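Extracellular solute-binding protein family 1 (Alicyclobacillus acidocaldarius subsp. acidocaldarius, PDB 4OVJ) probably binds a solute outside the cell membrane and delivers it to an ABC-type importer, as family 1 extracellular solute-binding proteins do. Local coordinates at residues 178-183 against 255-260; 193-198 against 281-286; 209-214 against 400-405; 289-294 against 367-372; 374-379 against 410-415. All blocks are in the same frame, centred on the assembly; numbering follows the deposited sequence. Where two conformers were deposited one is given.

How the contacts relate
From the N terminus, contact 1 opens first and ties the loop after helix 160-174 to strand 256-260. Contact 2 crosses it and joins the end of helix 185-194 to the loop ahead of strand 293-300. Contact 3 crosses both and reaches from helix 211-226 to the last helix, 398-414. Contact 4 lies within the span of contact 3 and ties the run into strand 293-300 to the loop leading to helix 377-392. Contact 5 follows contact 4, crosses contact 3, and closes the loop between the two C-terminal helices, packing one on the other. Arg193 links contacts 2 and 4, Gln197 links contacts 2 and 3, and Trp260 of contact 1 packs on Tyr291 of contact 4.

Contact 1: residues 178-183 against 255-260; sequences AENDDE and DAELTW. With SO4 (sulfate ion), chain B.
Asp182 holds CG beside its backbone N (chi1 -72°), while Glu257 swings CG to the far side from its own N (chi1 -175°). The planes of the two carboxylates are nearly parallel (6° apart), with Asp182 OD1 4.4 Å from Glu257 OE2. Two waters bridge Asp182 OD1 and Glu257 OE2. Water 1 also accepts from Asn180 ND2 (2.9 Å), and water 2 is 2.8 Å from Glu257 OE2. Thr242 is a further partner of Glu257. The other oxygen, Asp182 OD2, takes an almost straight bond from Leu258 N (2.8 Å), which meets it from above the carboxylate plane. With an alanine here, the buried N-H of Leu258 is likely to lose its acceptor, and the two waters one of their anchors. Asp182 is the centre of an inverse gamma turn, which bends the loop beside strand 256-260. That strand pairs antiparallel with strand 128-144 in the mixed sheet. Earlier in the loop, Asn180 N bonds to Ala256 O (2.9 Å), while its side chain is held by Ser254 and Asp247. At the far end of the strand, Trp260 NE1 donates to sulfate O2 (2.9 Å). Tyr139 and Ser184 also hold this ion, which probably came from the crystallisation liquor.

Contact 2: residues 193-198 against 281-286; sequences RQHGQH and PTQPGG
Pro281 O is gripped twice: by Gln194 NE2 at 2.9 Å and by the hydroxyl of Tyr190. The amide of Gln194 arrives in the carbonyl plane, on a lone pair, although the N-H...O angle is only 134°. The contact sets the end of helix 185-194 against a type II beta turn from Gln283 to Gly286. The helix closes in a Schellman motif with Gly196, at positive phi, as its C-prime residue. Gln194 runs out straight beyond CG, and Trp160 NE1 holds its OE1, so both ends of the amide are fixed. Its CB packs on Gln283 CB at 3.8 Å. The two side chains cross at about a right angle. Gln283 is bent at chi2 (58°), which folds its amide back over the turn, and NE2 bonds to Pro284 O (3.0 Å). Its OE1 lies 3.7 Å from His195 CE1, oblique to the ring. That ring is itself stacked on Trp191 and bonded through ND1 to Trp191 O. Were Gln283 replaced by an alanine, Pro284 O is likely to lose this donor and a gap to open beside the His195 ring. The turn is closed by Gly286 N to Gln283 O (2.8 Å). Gly286 CA lies 3.1 Å from Gln194 O, where the backbone turns close to the helix end.

Contact 3: residues 209-214 against 400-405; sequences FTESTL and QGAEQF
Leu214 lies against Ala402, and its side chain can be followed outward. From CB the chain goes to CG, which lies anti to the backbone N (chi1 177°) and so points at the neighbouring helix. CG reaches the methyl of Ala402, with Leu214 CG 3.9 Å from Ala402 CB. The tip Leu214 CD2 goes further: it rests 3.7 Å from Ala402 CB, and it comes to 4.2 Å from Phe405 CD2, oblique to that ring. Phe384 and Met387 of helix 377-392 also touch Leu214. This is helix-to-helix packing. The first turn of helix 211-226, with Thr210 at its N-cap, meets the first half of the last helix, 398-414. The small side chain of Ala402 lets the backbones come close, with Glu211 CA 6.2 Å from Ala402 CA. Glu211 CG passes the same methyl, at 4.1 Å from Ala402 CB. The carboxylates of Glu211 and Glu403 lie near one another, but Glu403 was modelled in two conformers and their detailed geometry is doubtful. On the inner side, Phe209 CZ meets Phe405 CE2 at 4.1 Å, edge against edge. Each ring has another aromatic partner placed edge-to-face: Phe188 for Phe209 and Phe384 for Phe405.

Contact 4: residues 289-294 against 367-372; sequences GLYIKP and TPIDPP
Leu290 O accepts a bond from Thr367 N (3.0 Å, 164°), with the donor tilted 20° from the carbonyl plane, and Tyr291 CA makes a CH...O contact with Thr367 O at 3.4 Å. Beyond this point water joins the two backbones. Water 3 accepts from Ile292 N and donates to Thr367 O (2.8 Å). Water 4 donates to Ile292 O (3.0 Å) and accepts a weak bond from Ile369 N. The side chain of Ile369 carries the apolar part. It is fully extended, with CG1 opposite the backbone N and CD1 stretched beyond it. CG1 lies 3.7 Å from Tyr291 CD2, oblique to the ring. The end methyl CD1 of Ile369 meets Pro294 CD at 3.8 Å, the two side chains pointing at each other. Tyr291 has CG between its backbone N and carbonyl carbon (chi1 57°), which turns the ring so that its CD2 side crosses Ile369 at a slant. Strand 293-300 pairs both with strand 84-87 and with strand 128-144. The contact lies near the centre of the chain, consistent with the hinge region between the two lobes of a periplasmic-binding-protein fold. Ile369 also touches Tyr89, just past strand 84-87. Arg193, from helix 185-194, ties the two segments together from the side. Its guanidinium group bonds to Gly289 O and Pro368 O and pairs with the carboxylate of Asp370.

Contact 5: residues 374-379 against 410-415; sequences PQHDKE and NDLLQN
His376 and Leu412 form the tight part of this contact between the last two helices, 377-392 and 398-414, which make an antiparallel hairpin. Leu412 CD1 lies over one face of the imidazole, 3.8 Å from the ring centroid of His376 and only 7° off the normal, a CH-pi contact. Leu412 CG backs it up at 3.7 Å from His376 CG. Gln375, in one of its two conformers, lies over the opposite face. His376 is the N-cap residue of its helix and the third residue of a type I turn that begins at Pro374. Its CG sits beside the backbone N (chi1 -65°), which points the ring across to the other helix. Leu413 adds a second apolar touch, with CD2 3.7 Å from Pro374 CG. Tyr200 packs on both Pro374 and Leu413, and Ile380 meets both leucines. The outer side is looser. Glu379 runs extended past the second methyl of Leu412, with Glu379 CD 3.7 Å from Leu412 CD2, but its charge has no mate in the opposite segment. At the close of the last helix, His376 CD2 is 3.5 Å from Leu412 O, and His376 NE2 lies 3.6 Å from Asn415 O, which is oblique to the ring.

Contact 1: residues 178-183 against 255-260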
# COMPACT_ATOMS: atom_id res chain seq x y z
N ALA A 178 9.86 15.49 17.06
CA ALA A 178 10.36 14.13 16.96
C ALA A 178 9.69 13.36 15.82
O ALA A 178 10.30 12.46 15.25
CB ALA A 178 10.19 13.39 18.28
N GLU A 179 8.44 13.70 15.53
CA GLU A 179 7.70 13.12 14.40
C GLU A 179 6.72 14.14 13.86
O GLU A 179 6.33 15.05 14.57
CB GLU A 179 6.93 11.87 14.85
CG GLU A 179 6.27 11.07 13.72
CD GLU A 179 5.40 9.92 14.22
OE1 GLU A 179 5.64 9.44 15.33
OE2 GLU A 179 4.49 9.47 13.49
N ASN A 180 6.32 13.96 12.61
CA ASN A 180 5.20 14.69 12.05
C ASN A 180 3.92 14.30 12.78
O ASN A 180 3.84 13.24 13.41
CB ASN A 180 5.04 14.35 10.58
CG ASN A 180 6.14 14.92 9.69
OD1 ASN A 180 7.17 15.45 10.15
ND2 ASN A 180 5.93 14.78 8.40
N ASP A 181 2.90 15.14 12.67
CA ASP A 181 1.58 14.79 13.19
C ASP A 181 0.92 13.97 12.08
O ASP A 181 0.35 14.52 11.14
CB ASP A 181 0.80 16.06 13.52
CG ASP A 181 -0.55 15.78 14.16
OD1 ASP A 181 -1.02 14.62 14.05
OD2 ASP A 181 -1.13 16.73 14.76
N ASP A 182 1.02 12.65 12.21
CA ASP A 182 0.70 11.73 11.12
C ASP A 182 -0.73 11.22 11.21
O ASP A 182 -0.99 10.01 11.18
CB ASP A 182 1.73 10.61 11.08
CG ASP A 182 3.07 11.09 10.60
OD1 ASP A 182 3.09 11.77 9.56
OD2 ASP A 182 4.11 10.79 11.23
N GLU A 183 -1.65 12.16 11.30
CA GLU A 183 -3.07 11.87 11.30
C GLU A 183 -3.64 12.00 9.89
O GLU A 183 -3.54 13.04 9.25
CB GLU A 183 -3.82 12.78 12.24
CG GLU A 183 -3.53 12.50 13.71
CD GLU A 183 -4.11 13.58 14.61
OE1 GLU A 183 -3.41 14.59 14.83
OE2 GLU A 183 -5.26 13.41 15.08
N ASP A 255 11.98 14.74 12.90
CA ASP A 255 12.92 13.62 12.82
C ASP A 255 12.31 12.28 12.46
O ASP A 255 13.03 11.28 12.41
CB ASP A 255 13.75 13.56 14.12
CG ASP A 255 14.74 14.72 14.23
OD1 ASP A 255 15.05 15.34 13.18
OD2 ASP A 255 15.23 15.03 15.34
N ALA A 256 11.02 12.24 12.16
CA ALA A 256 10.35 10.98 11.78
C ALA A 256 9.01 11.23 11.15
O ALA A 256 8.39 12.27 11.37
CB ALA A 256 10.15 10.07 13.00
N GLU A 257 8.54 10.23 10.43
CA GLU A 257 7.24 10.27 9.80
C GLU A 257 6.71 8.84 9.64
O GLU A 257 7.45 7.94 9.23
CB GLU A 257 7.43 10.95 8.44
CG GLU A 257 6.19 11.20 7.67
CD GLU A 257 6.42 12.16 6.50
OE1 GLU A 257 7.60 12.55 6.18
OE2 GLU A 257 5.41 12.53 5.93
N LEU A 258 5.45 8.64 10.03
CA LEU A 258 4.72 7.40 9.82
C LEU A 258 4.03 7.54 8.48
O LEU A 258 3.12 8.37 8.33
CB LEU A 258 3.67 7.21 10.93
CG LEU A 258 2.62 6.12 10.68
CD1 LEU A 258 3.30 4.78 10.60
CD2 LEU A 258 1.56 6.15 11.77
N THR A 259 4.48 6.79 7.49
CA THR A 259 3.93 6.92 6.14
C THR A 259 4.20 5.64 5.36
O THR A 259 4.70 4.66 5.91
CB THR A 259 4.54 8.12 5.41
OG1 THR A 259 3.88 8.31 4.15
CG2 THR A 259 6.03 7.91 5.20
N TRP A 260 3.84 5.64 4.09
CA TRP A 260 4.09 4.48 3.25
C TRP A 260 5.58 4.27 3.03
O TRP A 260 6.33 5.23 2.77
CB TRP A 260 3.35 4.60 1.93
CG TRP A 260 1.90 4.66 2.17
CD1 TRP A 260 1.13 5.79 2.34
CD2 TRP A 260 1.03 3.55 2.36
NE1 TRP A 260 -0.18 5.43 2.61
CE2 TRP A 260 -0.27 4.06 2.61
CE3 TRP A 260 1.21 2.16 2.32
CZ2 TRP A 260 -1.37 3.24 2.83
CZ3 TRP A 260 0.10 1.33 2.53
CH2 TRP A 260 -1.17 1.88 2.78
S SO4 B . -1.73 8.52 4.05
O1 SO4 B . -2.72 9.62 4.14
O2 SO4 B . -2.26 7.39 3.25
O3 SO4 B . -0.51 9.01 3.38
O4 SO4 B . -1.40 8.09 5.43
O HOH W 1 3.23 13.93 7.69
O HOH W 2 3.14 11.10 6.72

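Contact 2: residues 193-198 against 281-286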
# COMPACT_ATOMS: atom_id res chain seq x y z
N ARG A 193 -8.17 -0.78 13.02
CA ARG A 193 -7.95 -2.22 12.88
C ARG A 193 -7.32 -2.82 14.14
O ARG A 193 -7.68 -3.93 14.55
CB ARG A 193 -7.09 -2.52 11.65
CG ARG A 193 -7.86 -2.42 10.33
CD ARG A 193 -6.91 -2.33 9.15
NE ARG A 193 -5.88 -3.39 9.13
CZ ARG A 193 -5.96 -4.57 8.49
NH1 ARG A 193 -7.03 -4.92 7.79
NH2 ARG A 193 -4.94 -5.42 8.57
N GLN A 194 -6.43 -2.07 14.79
CA GLN A 194 -5.85 -2.52 16.06
C GLN A 194 -6.89 -2.68 17.16
O GLN A 194 -6.69 -3.44 18.11
CB GLN A 194 -4.79 -1.56 16.55
CG GLN A 194 -3.61 -1.40 15.64
CD GLN A 194 -2.65 -0.37 16.15
OE1 GLN A 194 -3.04 0.72 16.57
NE2 GLN A 194 -1.37 -0.72 16.16
N HIS A 195 -7.98 -1.92 17.06
CA HIS A 195 -9.07 -1.97 18.02
C HIS A 195 -10.20 -2.88 17.59
O HIS A 195 -11.30 -2.79 18.13
CB HIS A 195 -9.56 -0.55 18.30
CG HIS A 195 -8.56 0.26 19.05
ND1 HIS A 195 -7.44 0.80 18.47
CD2 HIS A 195 -8.47 0.54 20.37
CE1 HIS A 195 -6.72 1.41 19.39
NE2 HIS A 195 -7.32 1.27 20.55
N GLY A 196 -9.92 -3.78 16.65
CA GLY A 196 -10.89 -4.78 16.21
C GLY A 196 -11.99 -4.19 15.35
O GLY A 196 -13.05 -4.79 15.19
N GLN A 197 -11.72 -3.02 14.79
CA GLN A 197 -12.70 -2.27 14.00
C GLN A 197 -12.10 -1.94 12.63
O GLN A 197 -11.01 -2.43 12.27
CB GLN A 197 -13.12 -1.03 14.80
CG GLN A 197 -13.88 -1.42 16.06
CD GLN A 197 -14.16 -0.29 17.01
OE1 GLN A 197 -13.92 0.88 16.71
NE2 GLN A 197 -14.66 -0.63 18.19
N HIS A 198 -12.83 -1.17 11.83
CA HIS A 198 -12.43 -0.88 10.45
C HIS A 198 -12.96 0.47 10.07
O HIS A 198 -13.93 0.93 10.65
CB HIS A 198 -13.01 -1.93 9.49
CG HIS A 198 -12.64 -3.33 9.85
ND1 HIS A 198 -13.41 -4.12 10.68
CD2 HIS A 198 -11.54 -4.06 9.54
CE1 HIS A 198 -12.81 -5.29 10.85
NE2 HIS A 198 -11.68 -5.28 10.17
N PRO A 281 3.81 1.46 15.35
CA PRO A 281 3.59 1.01 16.72
C PRO A 281 2.36 0.16 16.91
O PRO A 281 1.42 0.22 16.12
CB PRO A 281 3.45 2.32 17.50
CG PRO A 281 4.18 3.31 16.70
CD PRO A 281 3.90 2.92 15.28
N THR A 282 2.40 -0.64 17.96
CA THR A 282 1.35 -1.58 18.28
C THR A 282 0.43 -1.09 19.39
O THR A 282 0.79 -0.19 20.16
CB THR A 282 1.96 -2.93 18.69
OG1 THR A 282 2.79 -2.76 19.84
CG2 THR A 282 2.77 -3.51 17.56
N GLN A 283 -0.74 -1.71 19.47
CA GLN A 283 -1.69 -1.46 20.55
C GLN A 283 -1.74 -2.66 21.49
O GLN A 283 -2.24 -3.70 21.13
CB GLN A 283 -3.08 -1.22 19.98
CG GLN A 283 -4.16 -1.05 21.03
CD GLN A 283 -3.86 0.10 21.98
OE1 GLN A 283 -3.69 1.23 21.55
NE2 GLN A 283 -3.77 -0.20 23.26
N PRO A 284 -1.26 -2.49 22.73
CA PRO A 284 -1.40 -3.57 23.70
C PRO A 284 -2.86 -3.93 23.95
O PRO A 284 -3.72 -3.05 24.06
CB PRO A 284 -0.72 -3.00 24.95
CG PRO A 284 0.28 -2.02 24.39
CD PRO A 284 -0.42 -1.39 23.23
N GLY A 285 -3.15 -5.24 23.95
CA GLY A 285 -4.51 -5.74 24.05
C GLY A 285 -5.29 -5.62 22.75
O GLY A 285 -6.47 -5.91 22.70
N GLY A 286 -4.62 -5.16 21.70
CA GLY A 286 -5.23 -4.98 20.39
C GLY A 286 -4.96 -6.12 19.41
O GLY A 286 -4.32 -7.12 19.73

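Contact 3: residues 209-214 against 400-405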
# COMPACT_ATOMS: atom_id res chain seq x y z
N PHE A 209 -16.24 1.64 12.85
CA PHE A 209 -15.60 1.90 14.13
C PHE A 209 -16.51 2.76 15.00
O PHE A 209 -17.47 3.35 14.52
CB PHE A 209 -14.27 2.62 13.92
CG PHE A 209 -14.42 3.94 13.22
CD1 PHE A 209 -14.64 5.11 13.95
CD2 PHE A 209 -14.38 4.01 11.84
CE1 PHE A 209 -14.79 6.32 13.30
CE2 PHE A 209 -14.52 5.22 11.19
CZ PHE A 209 -14.74 6.38 11.92
N THR A 210 -16.17 2.83 16.28
CA THR A 210 -16.95 3.58 17.26
C THR A 210 -16.31 4.94 17.55
O THR A 210 -15.14 5.18 17.27
CB THR A 210 -17.02 2.83 18.59
OG1 THR A 210 -15.70 2.69 19.12
CG2 THR A 210 -17.65 1.46 18.41
N GLU A 211 -17.10 5.82 18.14
CA GLU A 211 -16.60 7.14 18.52
C GLU A 211 -15.40 7.05 19.45
O GLU A 211 -14.44 7.80 19.28
CB GLU A 211 -17.71 7.95 19.17
CG GLU A 211 -17.37 9.40 19.38
CD GLU A 211 -18.54 10.16 19.96
OE1 GLU A 211 -19.60 10.20 19.30
OE2 GLU A 211 -18.40 10.70 21.07
N SER A 212 -15.46 6.14 20.41
CA SER A 212 -14.40 5.94 21.37
C SER A 212 -13.05 5.67 20.69
O SER A 212 -12.02 6.22 21.08
CB SER A 212 -14.76 4.75 22.25
OG SER A 212 -13.90 4.68 23.35
N THR A 213 -13.08 4.82 19.68
CA THR A 213 -11.87 4.47 18.94
C THR A 213 -11.25 5.68 18.24
O THR A 213 -10.03 5.88 18.26
CB THR A 213 -12.22 3.41 17.90
OG1 THR A 213 -12.74 2.27 18.59
CG2 THR A 213 -10.99 3.03 17.06
N LEU A 214 -12.10 6.51 17.64
CA LEU A 214 -11.61 7.72 16.98
C LEU A 214 -11.13 8.75 17.99
O LEU A 214 -10.09 9.36 17.81
CB LEU A 214 -12.67 8.31 16.07
CG LEU A 214 -12.33 9.62 15.35
CD1 LEU A 214 -11.01 9.51 14.61
CD2 LEU A 214 -13.48 9.95 14.40
N GLN A 400 -16.02 16.37 19.88
CA GLN A 400 -16.89 17.13 18.98
C GLN A 400 -16.61 16.81 17.52
O GLN A 400 -17.54 16.59 16.74
CB GLN A 400 -16.75 18.64 19.22
CG GLN A 400 -17.42 19.16 20.48
CD GLN A 400 -17.00 20.58 20.85
OE1 GLN A 400 -16.04 21.14 20.30
NE2 GLN A 400 -17.73 21.18 21.78
N GLY A 401 -15.33 16.78 17.16
CA GLY A 401 -14.91 16.47 15.80
C GLY A 401 -15.28 15.05 15.40
O GLY A 401 -15.80 14.84 14.30
N ALA A 402 -15.02 14.09 16.29
CA ALA A 402 -15.38 12.70 16.04
C ALA A 402 -16.89 12.58 15.79
O ALA A 402 -17.29 11.99 14.79
CB ALA A 402 -14.95 11.82 17.19
N GLU A 403 -17.70 13.15 16.68
CA GLU A 403 -19.16 13.07 16.53
C GLU A 403 -19.66 13.67 15.24
O GLU A 403 -20.47 13.06 14.54
CB GLU A 403 -19.87 13.75 17.70
CG GLU A 403 -20.11 12.77 18.83
CD GLU A 403 -21.36 13.05 19.64
OE1 GLU A 403 -21.77 14.23 19.73
OE2 GLU A 403 -21.92 12.08 20.19
N GLN A 404 -19.15 14.85 14.92
CA GLN A 404 -19.55 15.58 13.73
C GLN A 404 -19.15 14.83 12.47
O GLN A 404 -19.97 14.62 11.56
CB GLN A 404 -18.91 16.98 13.75
CG GLN A 404 -19.37 17.90 12.64
CD GLN A 404 -19.03 19.36 12.92
OE1 GLN A 404 -17.94 19.83 12.60
NE2 GLN A 404 -19.98 20.10 13.50
N PHE A 405 -17.89 14.39 12.42
CA PHE A 405 -17.40 13.65 11.26
C PHE A 405 -18.18 12.36 11.01
O PHE A 405 -18.50 12.05 9.87
CB PHE A 405 -15.90 13.31 11.38
CG PHE A 405 -15.47 12.25 10.41
CD1 PHE A 405 -15.25 12.56 9.08
CD2 PHE A 405 -15.35 10.92 10.81
CE1 PHE A 405 -14.89 11.59 8.16
CE2 PHE A 405 -14.99 9.94 9.90
CZ PHE A 405 -14.76 10.28 8.57

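Contact 4: residues 289-294 against 367-372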
# COMPACT_ATOMS: atom_id res chain seq x y z
N GLY A 289 -2.80 -4.18 13.37
CA GLY A 289 -3.28 -3.18 12.43
C GLY A 289 -2.69 -3.28 11.04
O GLY A 289 -3.32 -2.87 10.06
N LEU A 290 -1.46 -3.78 10.94
CA LEU A 290 -0.73 -3.67 9.69
C LEU A 290 -1.32 -4.58 8.63
O LEU A 290 -1.72 -5.71 8.91
CB LEU A 290 0.74 -4.02 9.91
CG LEU A 290 1.72 -3.58 8.83
CD1 LEU A 290 1.79 -2.06 8.71
CD2 LEU A 290 3.10 -4.16 9.14
N TYR A 291 -1.37 -4.07 7.41
CA TYR A 291 -1.72 -4.83 6.22
C TYR A 291 -0.74 -4.44 5.13
O TYR A 291 -0.10 -3.39 5.18
CB TYR A 291 -3.15 -4.53 5.75
CG TYR A 291 -3.39 -3.06 5.48
CD1 TYR A 291 -3.66 -2.17 6.52
CD2 TYR A 291 -3.30 -2.54 4.19
CE1 TYR A 291 -3.85 -0.81 6.28
CE2 TYR A 291 -3.50 -1.20 3.94
CZ TYR A 291 -3.76 -0.34 5.00
OH TYR A 291 -3.96 1.00 4.75
N ILE A 292 -0.65 -5.30 4.13
CA ILE A 292 0.11 -5.01 2.93
C ILE A 292 -0.89 -4.58 1.86
O ILE A 292 -1.85 -5.29 1.60
CB ILE A 292 0.90 -6.24 2.43
CG1 ILE A 292 1.66 -6.91 3.58
CG2 ILE A 292 1.84 -5.84 1.31
CD1 ILE A 292 2.62 -6.00 4.31
N LYS A 293 -0.65 -3.44 1.25
CA LYS A 293 -1.54 -2.95 0.20
C LYS A 293 -1.04 -3.51 -1.12
O LYS A 293 0.10 -3.28 -1.49
CB LYS A 293 -1.50 -1.43 0.17
CG LYS A 293 -2.41 -0.79 -0.86
CD LYS A 293 -2.35 0.73 -0.74
CE LYS A 293 -2.87 1.40 -2.00
NZ LYS A 293 -4.35 1.31 -2.06
N PRO A 294 -1.90 -4.25 -1.85
CA PRO A 294 -1.52 -4.68 -3.19
C PRO A 294 -1.63 -3.53 -4.17
O PRO A 294 -2.67 -2.87 -4.26
CB PRO A 294 -2.54 -5.78 -3.49
CG PRO A 294 -3.77 -5.35 -2.75
CD PRO A 294 -3.30 -4.61 -1.53
N THR A 367 -1.88 -8.66 8.46
CA THR A 367 -3.09 -9.41 8.21
C THR A 367 -3.73 -8.87 6.95
O THR A 367 -3.31 -7.83 6.44
CB THR A 367 -4.05 -9.32 9.40
OG1 THR A 367 -4.52 -7.98 9.51
CG2 THR A 367 -3.37 -9.73 10.69
N PRO A 368 -4.75 -9.56 6.41
CA PRO A 368 -5.30 -9.13 5.14
C PRO A 368 -5.87 -7.71 5.17
O PRO A 368 -6.43 -7.27 6.18
CB PRO A 368 -6.41 -10.15 4.88
CG PRO A 368 -5.93 -11.38 5.56
CD PRO A 368 -5.29 -10.87 6.83
N ILE A 369 -5.73 -7.03 4.05
CA ILE A 369 -6.31 -5.72 3.84
C ILE A 369 -7.84 -5.82 3.95
O ILE A 369 -8.44 -6.86 3.65
CB ILE A 369 -5.85 -5.17 2.47
CG1 ILE A 369 -6.24 -3.70 2.32
CG2 ILE A 369 -6.40 -6.02 1.32
CD1 ILE A 369 -5.62 -3.04 1.09
N ASP A 370 -8.47 -4.73 4.40
CA ASP A 370 -9.92 -4.65 4.46
C ASP A 370 -10.51 -4.74 3.06
O ASP A 370 -9.83 -4.45 2.06
CB ASP A 370 -10.38 -3.29 4.99
CG ASP A 370 -10.14 -3.09 6.50
OD1 ASP A 370 -9.59 -3.97 7.20
OD2 ASP A 370 -10.54 -2.00 6.98
N PRO A 371 -11.79 -5.10 2.96
CA PRO A 371 -12.44 -5.08 1.65
C PRO A 371 -12.39 -3.70 0.98
O PRO A 371 -12.20 -2.68 1.67
CB PRO A 371 -13.90 -5.45 1.97
CG PRO A 371 -13.83 -6.18 3.27
CD PRO A 371 -12.68 -5.62 4.03
N PRO A 372 -12.56 -3.66 -0.35
CA PRO A 372 -12.50 -2.37 -1.05
C PRO A 372 -13.54 -1.41 -0.48
O PRO A 372 -14.61 -1.84 -0.05
CB PRO A 372 -12.82 -2.74 -2.51
CG PRO A 372 -12.52 -4.20 -2.61
CD PRO A 372 -12.89 -4.76 -1.27
O HOH W 3 -1.56 -8.07 4.24
O HOH W 4 -3.33 -7.92 1.95

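Contact 5: residues 374-379 against 410-415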
# COMPACT_ATOMS: atom_id res chain seq x y z
N PRO A 374 -16.35 1.80 -0.09
CA PRO A 374 -17.50 2.32 -0.86
C PRO A 374 -17.12 3.54 -1.71
O PRO A 374 -16.05 4.12 -1.52
CB PRO A 374 -18.49 2.71 0.23
CG PRO A 374 -17.65 3.02 1.42
CD PRO A 374 -16.45 2.12 1.34
N GLN A 375 -18.03 3.91 -2.61
CA GLN A 375 -17.79 4.95 -3.61
C GLN A 375 -17.47 6.33 -3.03
O GLN A 375 -16.73 7.10 -3.63
CB GLN A 375 -19.01 5.06 -4.54
CG GLN A 375 -20.26 5.59 -3.86
CD GLN A 375 -21.43 5.74 -4.81
OE1 GLN A 375 -21.26 5.71 -6.03
NE2 GLN A 375 -22.63 5.89 -4.26
N HIS A 376 -18.02 6.61 -1.85
CA HIS A 376 -17.84 7.92 -1.20
C HIS A 376 -16.52 8.07 -0.43
O HIS A 376 -16.31 9.08 0.24
CB HIS A 376 -19.01 8.18 -0.24
CG HIS A 376 -20.34 8.33 -0.91
ND1 HIS A 376 -20.57 9.24 -1.92
CD2 HIS A 376 -21.52 7.68 -0.71
CE1 HIS A 376 -21.83 9.14 -2.32
NE2 HIS A 376 -22.43 8.21 -1.60
N ASP A 377 -15.61 7.09 -0.53
CA ASP A 377 -14.37 7.11 0.25
C ASP A 377 -13.52 8.37 0.07
O ASP A 377 -12.99 8.89 1.05
CB ASP A 377 -13.50 5.88 -0.06
CG ASP A 377 -12.23 5.83 0.78
OD1 ASP A 377 -12.32 5.62 2.01
OD2 ASP A 377 -11.14 6.02 0.21
N LYS A 378 -13.39 8.85 -1.17
CA LYS A 378 -12.58 10.03 -1.44
C LYS A 378 -13.12 11.25 -0.68
O LYS A 378 -12.34 11.97 -0.04
CB LYS A 378 -12.51 10.29 -2.95
CG LYS A 378 -11.49 11.36 -3.33
CD LYS A 378 -11.07 11.24 -4.79
CE LYS A 378 -10.02 12.28 -5.16
NZ LYS A 378 -10.59 13.65 -5.24
N GLU A 379 -14.43 11.46 -0.72
CA GLU A 379 -15.07 12.57 -0.01
C GLU A 379 -14.92 12.41 1.50
O GLU A 379 -14.59 13.37 2.20
CB GLU A 379 -16.55 12.69 -0.38
CG GLU A 379 -17.26 13.83 0.35
CD GLU A 379 -18.64 14.16 -0.19
OE1 GLU A 379 -19.12 13.49 -1.13
OE2 GLU A 379 -19.25 15.12 0.34
N ASN A 410 -21.66 8.81 8.03
CA ASN A 410 -22.72 7.80 8.07
C ASN A 410 -23.96 8.23 7.29
O ASN A 410 -24.59 7.39 6.64
CB ASN A 410 -23.10 7.41 9.51
CG ASN A 410 -22.20 6.33 10.08
OD1 ASN A 410 -21.83 5.38 9.39
ND2 ASN A 410 -21.86 6.45 11.37
N ASP A 411 -24.27 9.52 7.32
CA ASP A 411 -25.39 10.07 6.54
C ASP A 411 -25.13 9.94 5.04
O ASP A 411 -26.02 9.57 4.27
CB ASP A 411 -25.65 11.55 6.88
CG ASP A 411 -26.42 11.74 8.18
OD1 ASP A 411 -26.98 10.75 8.71
OD2 ASP A 411 -26.49 12.89 8.68
N LEU A 412 -23.90 10.24 4.63
CA LEU A 412 -23.48 10.09 3.25
C LEU A 412 -23.51 8.63 2.80
O LEU A 412 -23.99 8.32 1.70
CB LEU A 412 -22.08 10.66 3.09
CG LEU A 412 -21.45 10.69 1.70
CD1 LEU A 412 -22.36 11.39 0.71
CD2 LEU A 412 -20.10 11.39 1.78
N LEU A 413 -23.00 7.72 3.63
CA LEU A 413 -23.03 6.31 3.28
C LEU A 413 -24.46 5.75 3.17
O LEU A 413 -24.69 4.84 2.38
CB LEU A 413 -22.25 5.49 4.29
CG LEU A 413 -20.74 5.76 4.29
CD1 LEU A 413 -20.14 5.04 5.49
CD2 LEU A 413 -20.10 5.32 2.99
N GLN A 414 -25.38 6.28 3.96
CA GLN A 414 -26.78 5.81 3.98
C GLN A 414 -27.57 6.38 2.80
O GLN A 414 -28.53 5.76 2.31
CB GLN A 414 -27.46 6.15 5.31
CG GLN A 414 -28.59 5.21 5.68
CD GLN A 414 -29.45 5.71 6.83
OE1 GLN A 414 -28.98 6.42 7.72
NE2 GLN A 414 -30.72 5.33 6.82
N ASN A 415 -27.18 7.57 2.35
CA ASN A 415 -27.71 8.15 1.11
C ASN A 415 -26.85 7.72 -0.09
O ASN A 415 -25.87 8.39 -0.46
CB ASN A 415 -27.79 9.69 1.23
CG ASN A 415 -28.26 10.36 -0.05
OD1 ASN A 415 -28.45 9.71 -1.09
ND2 ASN A 415 -28.46 11.68 0.01